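Local atomic coordinates of ricin B-like lectin (Macrolepiota procera, PDB entry 4IZX), a protein that binds carbohydrates as a beta-trefoil lectin, taking up lactose through a site for its beta-D-galactose unit. Residues S62-E67 / F83-W88; R98-F103 / W125-G130. All coordinates share one frame; numbering follows the deposited sequence.

Contact 1 of 2, residues S62-E67 / F83-W88; sequences SYLGIE and FEWHIW
The indole of Trp85 lies across the side chain of Leu64 at about a right angle and turns its N-H to the backbone of the same residue: NE1 donates to Leu64 O at 2.9 Å. The oxygen lies at the indole edge, tilted about 15° from the ring plane, whereas seen from the carbonyl the donor stands well above the peptide plane, about 50° out of it. A water within hydrogen-bonding distance of both Leu64 O (2.8 Å) and Phe83 O (2.7 Å) lies between the two carbonyls. Phe83 packs obliquely against Gly65, with Phe83 CG 4.0 Å from Gly65 CA. In the beta-trefoil of this ricin B-like lectin, the contact brings the strand 63-66, paired with 76-79, against the run leading into strand 86-89. The Phe83 ring reaches Ile66 because a chi1 of -176° sets its CG anti to the backbone N, and Ile66 CG1 and CD1 both meet Phe83 CZ at 3.9 Å. Ile66 splits its branches between the two aromatic groups, CG2 reaching Trp85 CH2 at 3.7 Å. Phe83 CD2 in turn rests over one face of the indole, offset toward its rim.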
loop_
_atom_site.group_PDB
_atom_site.type_symbol
_atom_site.label_atom_id
_atom_site.label_comp_id
_atom_site.label_asym_id
_atom_site.label_seq_id
_atom_site.Cartn_x
_atom_site.Cartn_y
_atom_site.Cartn_z
ATOM N N SER A 62 9.992 2.756 9.527
ATOM C CA SER A 62 9.312 1.478 9.549
ATOM C C SER A 62 8.950 1.052 8.140
ATOM O O SER A 62 8.976 1.867 7.220
ATOM C CB SER A 62 8.030 1.547 10.424
ATOM O OG SER A 62 8.309 1.888 11.755
ATOM N N TYR A 63 8.544 -0.209 7.994
ATOM C CA TYR A 63 8.170 -0.756 6.704
ATOM C C TYR A 63 6.683 -1.047 6.661
ATOM O O TYR A 63 6.041 -1.347 7.657
ATOM C CB TYR A 63 8.965 -2.030 6.391
ATOM C CG TYR A 63 10.440 -1.776 6.220
ATOM C CD1 TYR A 63 11.278 -1.761 7.321
ATOM C CD2 TYR A 63 10.980 -1.497 4.986
ATOM C CE1 TYR A 63 12.639 -1.484 7.179
ATOM C CE2 TYR A 63 12.330 -1.228 4.813
ATOM C CZ TYR A 63 13.175 -1.204 5.910
ATOM O OH TYR A 63 14.515 -0.941 5.734
ATOM N N LEU A 64 6.130 -1.009 5.459
ATOM C CA LEU A 64 4.746 -1.419 5.259
ATOM C C LEU A 64 4.665 -2.934 5.384
ATOM O O LEU A 64 5.304 -3.680 4.617
ATOM C CB LEU A 64 4.308 -0.999 3.860
ATOM C CG LEU A 64 2.833 -1.128 3.574
ATOM C CD1 LEU A 64 2.092 0.009 4.277
ATOM C CD2 LEU A 64 2.534 -1.098 2.093
ATOM N N GLY A 65 3.887 -3.418 6.357
ATOM C CA GLY A 65 3.727 -4.841 6.609
ATOM C C GLY A 65 2.308 -5.150 7.074
ATOM O O GLY A 65 1.368 -4.404 6.808
ATOM N N ILE A 66 2.156 -6.324 7.683
ATOM C CA ILE A 66 0.822 -6.807 8.068
ATOM C C ILE A 66 0.707 -7.268 9.489
ATOM O O ILE A 66 1.700 -7.642 10.118
ATOM C CB ILE A 66 0.344 -7.946 7.150
ATOM C CG1 ILE A 66 1.278 -9.173 7.106
ATOM C CG2 ILE A 66 0.184 -7.381 5.756
ATOM C CD1 ILE A 66 0.671 -10.300 6.308
ATOM N N GLU A 67 -0.554 -7.287 9.981
ATOM C CA GLU A 67 -0.867 -7.662 11.327
ATOM C C GLU A 67 -1.408 -9.095 11.368
ATOM O O GLU A 67 -2.619 -9.339 11.142
ATOM C CB GLU A 67 -1.849 -6.662 11.972
ATOM C CG GLU A 67 -2.260 -7.017 13.414
ATOM C CD GLU A 67 -3.318 -6.033 13.904
ATOM O OE1 GLU A 67 -3.112 -5.337 14.932
ATOM O OE2 GLU A 67 -4.362 -5.930 13.216
ATOM N N PHE A 83 9.431 -6.000 4.953
ATOM C CA PHE A 83 8.423 -6.989 4.591
ATOM C C PHE A 83 8.284 -6.994 3.067
ATOM O O PHE A 83 8.042 -5.961 2.446
ATOM C CB PHE A 83 7.078 -6.666 5.240
ATOM C CG PHE A 83 6.019 -7.686 4.983
ATOM C CD1 PHE A 83 5.899 -8.800 5.767
ATOM C CD2 PHE A 83 5.190 -7.562 3.896
ATOM C CE1 PHE A 83 4.931 -9.751 5.503
ATOM C CE2 PHE A 83 4.220 -8.509 3.630
ATOM C CZ PHE A 83 4.083 -9.602 4.451
ATOM N N GLU A 84 8.458 -8.161 2.467
ATOM C CA GLU A 84 8.428 -8.298 1.010
ATOM C C GLU A 84 7.021 -8.384 0.450
ATOM O O GLU A 84 6.170 -9.143 0.943
ATOM C CB GLU A 84 9.257 -9.495 0.553
ATOM C CG GLU A 84 10.763 -9.240 0.604
ATOM C CD GLU A 84 11.593 -10.393 0.072
ATOM O OE1 GLU A 84 12.676 -10.168 -0.470
ATOM O OE2 GLU A 84 11.180 -11.556 0.251
ATOM N N TRP A 85 6.846 -7.668 -0.651
ATOM C CA TRP A 85 5.615 -7.623 -1.429
ATOM C C TRP A 85 5.906 -7.976 -2.880
ATOM O O TRP A 85 6.955 -7.656 -3.410
ATOM C CB TRP A 85 5.017 -6.199 -1.410
ATOM C CG TRP A 85 4.643 -5.722 -0.058
ATOM C CD1 TRP A 85 5.350 -4.893 0.745
ATOM C CD2 TRP A 85 3.423 -6.009 0.645
ATOM N NE1 TRP A 85 4.637 -4.630 1.907
ATOM C CE2 TRP A 85 3.452 -5.303 1.860
ATOM C CE3 TRP A 85 2.305 -6.811 0.374
ATOM C CZ2 TRP A 85 2.395 -5.349 2.777
ATOM C CZ3 TRP A 85 1.278 -6.856 1.281
ATOM C CH2 TRP A 85 1.333 -6.129 2.469
ATOM N N HIS A 86 4.922 -8.579 -3.550
ATOM C CA HIS A 86 4.926 -8.672 -5.000
ATOM C C HIS A 86 4.031 -7.550 -5.538
ATOM O O HIS A 86 2.951 -7.313 -5.026
ATOM C CB HIS A 86 4.391 -10.011 -5.495
ATOM C CG HIS A 86 5.356 -11.153 -5.317
ATOM N ND1 HIS A 86 5.032 -12.461 -5.637
ATOM C CD2 HIS A 86 6.650 -11.164 -4.913
ATOM C CE1 HIS A 86 6.095 -13.216 -5.443
ATOM N NE2 HIS A 86 7.084 -12.460 -5.005
ATOM N N ILE A 87 4.504 -6.858 -6.569
ATOM C CA ILE A 87 3.785 -5.741 -7.144
ATOM C C ILE A 87 3.631 -5.995 -8.630
ATOM O O ILE A 87 4.612 -6.238 -9.311
ATOM C CB ILE A 87 4.502 -4.407 -6.875
ATOM C CG1 ILE A 87 4.664 -4.191 -5.365
ATOM C CG2 ILE A 87 3.741 -3.276 -7.538
ATOM C CD1 ILE A 87 5.327 -2.902 -4.988
ATOM N N TRP A 88 2.393 -5.969 -9.114
ATOM C CA TRP A 88 2.112 -6.268 -10.504
ATOM C C TRP A 88 1.181 -5.242 -11.069
ATOM O O TRP A 88 0.320 -4.717 -10.368
ATOM C CB TRP A 88 1.455 -7.644 -10.692
ATOM C CG TRP A 88 2.258 -8.760 -10.100
ATOM C CD1 TRP A 88 1.862 -9.611 -9.101
ATOM C CD2 TRP A 88 3.596 -9.139 -10.449
ATOM N NE1 TRP A 88 2.885 -10.460 -8.785
ATOM C CE2 TRP A 88 3.956 -10.207 -9.602
ATOM C CE3 TRP A 88 4.524 -8.681 -11.400
ATOM C CZ2 TRP A 88 5.246 -10.787 -9.650
ATOM C CZ3 TRP A 88 5.782 -9.260 -11.438
ATOM C CH2 TRP A 88 6.123 -10.308 -10.574
HETATM O O HOH W 1 7.776 -3.422 3.260
#

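Contact 2 of 2, residues R98-F103 / W125-G130; sequences RIFVPF and WWTWEG
Arg98 and Thr127 bury the most surface here, and the arginine does so by stretching out to the turn that follows strand 120-126. Its chain is extended from CG to NE, which carries the guanidinium to the backbone carbonyl of Trp128. NH2 donates to Trp128 O at 2.8 Å, and NH1 adds a weak bond to the same oxygen at 3.0 Å. Both are bent, with an N-H...O angle of 131° for the NH2 bond, because one acceptor is shared between two nitrogens of the fork. The oxygen lies somewhat out of the guanidinium plane, and NH2 stands above the carbonyl plane. Beyond the two segments, NE forms a salt bridge with Asp90, whose carboxylate probably offsets the buried charge, and NH1 is hydrogen-bonded to Gln133 and Asn107.

Within the beta-trefoil, the contact joins strand 97-100, partner of 86-89 in a two-stranded hairpin, to the end of the long strand 120-126 and the loop after it. Thr127 crosses the arginine at about a right angle, with OG1 3.2 Å from Arg98 NH1. A chi1 of -165° turns Thr127 OG1 toward this nitrogen and toward Asn107 OD1, its hydrogen-bonding partner, which Arg98 NH1 shares. Phe100 packs the far end of its ring on Thr127, with Phe100 CE2 3.8 Å from Thr127 CB and Phe100 CZ 3.7 Å from Thr127 OG1. The phenyl ring also touches Asn107 on strand 106-110.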
loop_
_atom_site.group_PDB
_atom_site.type_symbol
_atom_site.label_atom_id
_atom_site.label_comp_id
_atom_site.label_asym_id
_atom_site.label_seq_id
_atom_site.Cartn_x
_atom_site.Cartn_y
_atom_site.Cartn_z
ATOM N N ARG A 98 -1.479 -3.761 -8.361
ATOM C CA ARG A 98 -1.891 -4.509 -7.201
ATOM C C ARG A 98 -0.658 -4.910 -6.409
ATOM O O ARG A 98 0.407 -5.178 -6.974
ATOM C CB ARG A 98 -2.685 -5.759 -7.610
ATOM C CG ARG A 98 -4.029 -5.381 -8.222
ATOM C CD ARG A 98 -4.726 -6.577 -8.819
ATOM N NE ARG A 98 -6.015 -6.214 -9.368
ATOM C CZ ARG A 98 -7.154 -6.214 -8.708
ATOM N NH1 ARG A 98 -7.198 -6.647 -7.468
ATOM N NH2 ARG A 98 -8.266 -5.804 -9.303
ATOM N N ILE A 99 -0.808 -4.982 -5.087
ATOM C CA ILE A 99 0.291 -5.233 -4.167
ATOM C C ILE A 99 -0.105 -6.456 -3.351
ATOM O O ILE A 99 -1.095 -6.411 -2.601
ATOM C CB ILE A 99 0.569 -3.999 -3.304
ATOM C CG1 ILE A 99 0.916 -2.767 -4.182
ATOM C CG2 ILE A 99 1.690 -4.287 -2.309
ATOM C CD1 ILE A 99 1.035 -1.460 -3.417
ATOM N N PHE A 100 0.593 -7.548 -3.575
ATOM C CA PHE A 100 0.257 -8.883 -3.044
ATOM C C PHE A 100 1.241 -9.302 -1.975
ATOM O O PHE A 100 2.442 -9.146 -2.094
ATOM C CB PHE A 100 0.328 -9.939 -4.145
ATOM C CG PHE A 100 -0.793 -9.915 -5.137
ATOM C CD1 PHE A 100 -0.743 -9.122 -6.251
ATOM C CD2 PHE A 100 -1.863 -10.769 -4.976
ATOM C CE1 PHE A 100 -1.762 -9.163 -7.187
ATOM C CE2 PHE A 100 -2.899 -10.790 -5.873
ATOM C CZ PHE A 100 -2.832 -10.026 -6.997
ATOM N N VAL A 101 0.741 -10.037 -0.974
ATOM C CA VAL A 101 1.649 -10.862 -0.156
ATOM C C VAL A 101 2.211 -11.932 -1.105
ATOM O O VAL A 101 1.447 -12.612 -1.809
ATOM C CB VAL A 101 0.948 -11.515 1.051
ATOM C CG1 VAL A 101 1.907 -12.401 1.836
ATOM C CG2 VAL A 101 0.321 -10.440 1.956
ATOM N N PRO A 102 3.541 -12.093 -1.125
ATOM C CA PRO A 102 4.128 -12.981 -2.120
ATOM C C PRO A 102 3.561 -14.358 -2.107
ATOM O O PRO A 102 3.380 -14.950 -1.032
ATOM C CB PRO A 102 5.605 -12.995 -1.742
ATOM C CG PRO A 102 5.828 -11.622 -1.198
ATOM C CD PRO A 102 4.591 -11.369 -0.380
ATOM N N PHE A 103 3.241 -14.848 -3.315
ATOM C CA PHE A 103 2.798 -16.229 -3.543
ATOM C C PHE A 103 1.446 -16.524 -2.913
ATOM O O PHE A 103 1.069 -17.666 -2.723
ATOM C CB PHE A 103 3.856 -17.202 -3.061
ATOM C CG PHE A 103 5.221 -16.960 -3.675
ATOM C CD1 PHE A 103 5.431 -17.112 -5.038
ATOM C CD2 PHE A 103 6.253 -16.535 -2.895
ATOM C CE1 PHE A 103 6.678 -16.865 -5.601
ATOM C CE2 PHE A 103 7.502 -16.331 -3.425
ATOM C CZ PHE A 103 7.715 -16.471 -4.778
ATOM N N TRP A 125 -7.234 -8.454 1.210
ATOM C CA TRP A 125 -8.419 -9.203 0.815
ATOM C C TRP A 125 -8.066 -10.038 -0.394
ATOM O O TRP A 125 -7.194 -9.660 -1.211
ATOM C CB TRP A 125 -9.593 -8.274 0.494
ATOM C CG TRP A 125 -10.948 -8.947 0.578
ATOM C CD1 TRP A 125 -11.594 -9.653 -0.394
ATOM C CD2 TRP A 125 -11.757 -9.033 1.751
ATOM N NE1 TRP A 125 -12.747 -10.186 0.110
ATOM C CE2 TRP A 125 -12.864 -9.843 1.428
ATOM C CE3 TRP A 125 -11.650 -8.500 3.033
ATOM C CZ2 TRP A 125 -13.878 -10.108 2.333
ATOM C CZ3 TRP A 125 -12.674 -8.769 3.946
ATOM C CH2 TRP A 125 -13.767 -9.577 3.589
ATOM N N TRP A 126 -8.755 -11.167 -0.564
ATOM C CA TRP A 126 -8.666 -11.962 -1.759
ATOM C C TRP A 126 -8.821 -11.102 -3.010
ATOM O O TRP A 126 -9.679 -10.233 -3.057
ATOM C CB TRP A 126 -9.833 -12.994 -1.734
ATOM C CG TRP A 126 -9.743 -14.066 -2.728
ATOM C CD1 TRP A 126 -10.332 -14.140 -3.949
ATOM C CD2 TRP A 126 -9.119 -15.298 -2.496
ATOM N NE1 TRP A 126 -10.059 -15.370 -4.525
ATOM C CE2 TRP A 126 -9.260 -16.072 -3.657
ATOM C CE3 TRP A 126 -8.402 -15.803 -1.424
ATOM C CZ2 TRP A 126 -8.777 -17.371 -3.734
ATOM C CZ3 TRP A 126 -7.870 -17.055 -1.525
ATOM C CH2 TRP A 126 -8.045 -17.823 -2.674
ATOM N N THR A 127 -8.022 -11.375 -4.015
ATOM C CA THR A 127 -7.992 -10.550 -5.183
ATOM C C THR A 127 -9.245 -10.721 -6.064
ATOM O O THR A 127 -9.665 -11.843 -6.357
ATOM C CB THR A 127 -6.710 -10.791 -5.985
ATOM O OG1 THR A 127 -6.515 -9.754 -6.933
ATOM C CG2 THR A 127 -6.669 -12.111 -6.701
ATOM N N TRP A 128 -9.804 -9.593 -6.495
ATOM C CA TRP A 128 -10.908 -9.589 -7.453
ATOM C C TRP A 128 -10.942 -8.227 -8.096
ATOM O O TRP A 128 -10.126 -7.339 -7.786
ATOM C CB TRP A 128 -12.239 -9.971 -6.809
ATOM C CG TRP A 128 -12.773 -8.999 -5.791
ATOM C CD1 TRP A 128 -12.284 -8.764 -4.564
ATOM C CD2 TRP A 128 -13.910 -8.159 -5.944
ATOM N NE1 TRP A 128 -13.048 -7.829 -3.923
ATOM C CE2 TRP A 128 -14.048 -7.432 -4.761
ATOM C CE3 TRP A 128 -14.832 -7.932 -6.994
ATOM C CZ2 TRP A 128 -15.064 -6.495 -4.580
ATOM C CZ3 TRP A 128 -15.824 -6.988 -6.799
ATOM C CH2 TRP A 128 -15.942 -6.296 -5.602
ATOM N N GLU A 129 -11.879 -7.998 -9.014
ATOM C CA GLU A 129 -11.822 -6.835 -9.858
ATOM C C GLU A 129 -12.107 -5.505 -9.161
ATOM O O GLU A 129 -11.861 -4.473 -9.745
ATOM C CB GLU A 129 -12.746 -7.020 -11.072
ATOM C CG GLU A 129 -14.186 -7.098 -10.809
ATOM C CD GLU A 129 -14.917 -7.808 -11.946
ATOM O OE1 GLU A 129 -15.811 -7.127 -12.516
ATOM O OE2 GLU A 129 -14.658 -9.052 -12.236
ATOM N N GLY A 130 -12.621 -5.541 -7.930
ATOM C CA GLY A 130 -12.967 -4.329 -7.187
ATOM C C GLY A 130 -11.865 -3.278 -7.293
ATOM O O GLY A 130 -10.727 -3.521 -6.966
#

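How the contacts relate
After the strands 9-14 to 53-57, the chain runs through strand 63-66, turns back as strand 76-79, and reaches 83-88, where contact 1 closes a loop of 15 intervening residues. Contact 2 opens only afterwards, at 98-103, and closes at 125-130 over a longer excursion that includes strand 106-110, helix 111-114 and most of strand 120-126. The two loops therefore follow in series, neither nesting nor crossing. They are joined through the hairpin of strands 86-89 and 97-100, where His86 O lies 2.8 Å from Phe100 N, a probable hydrogen bond. Through this hairpin, the 63-66/76-79 pair is connected to the four-stranded sheet containing 106-110 and 120-126.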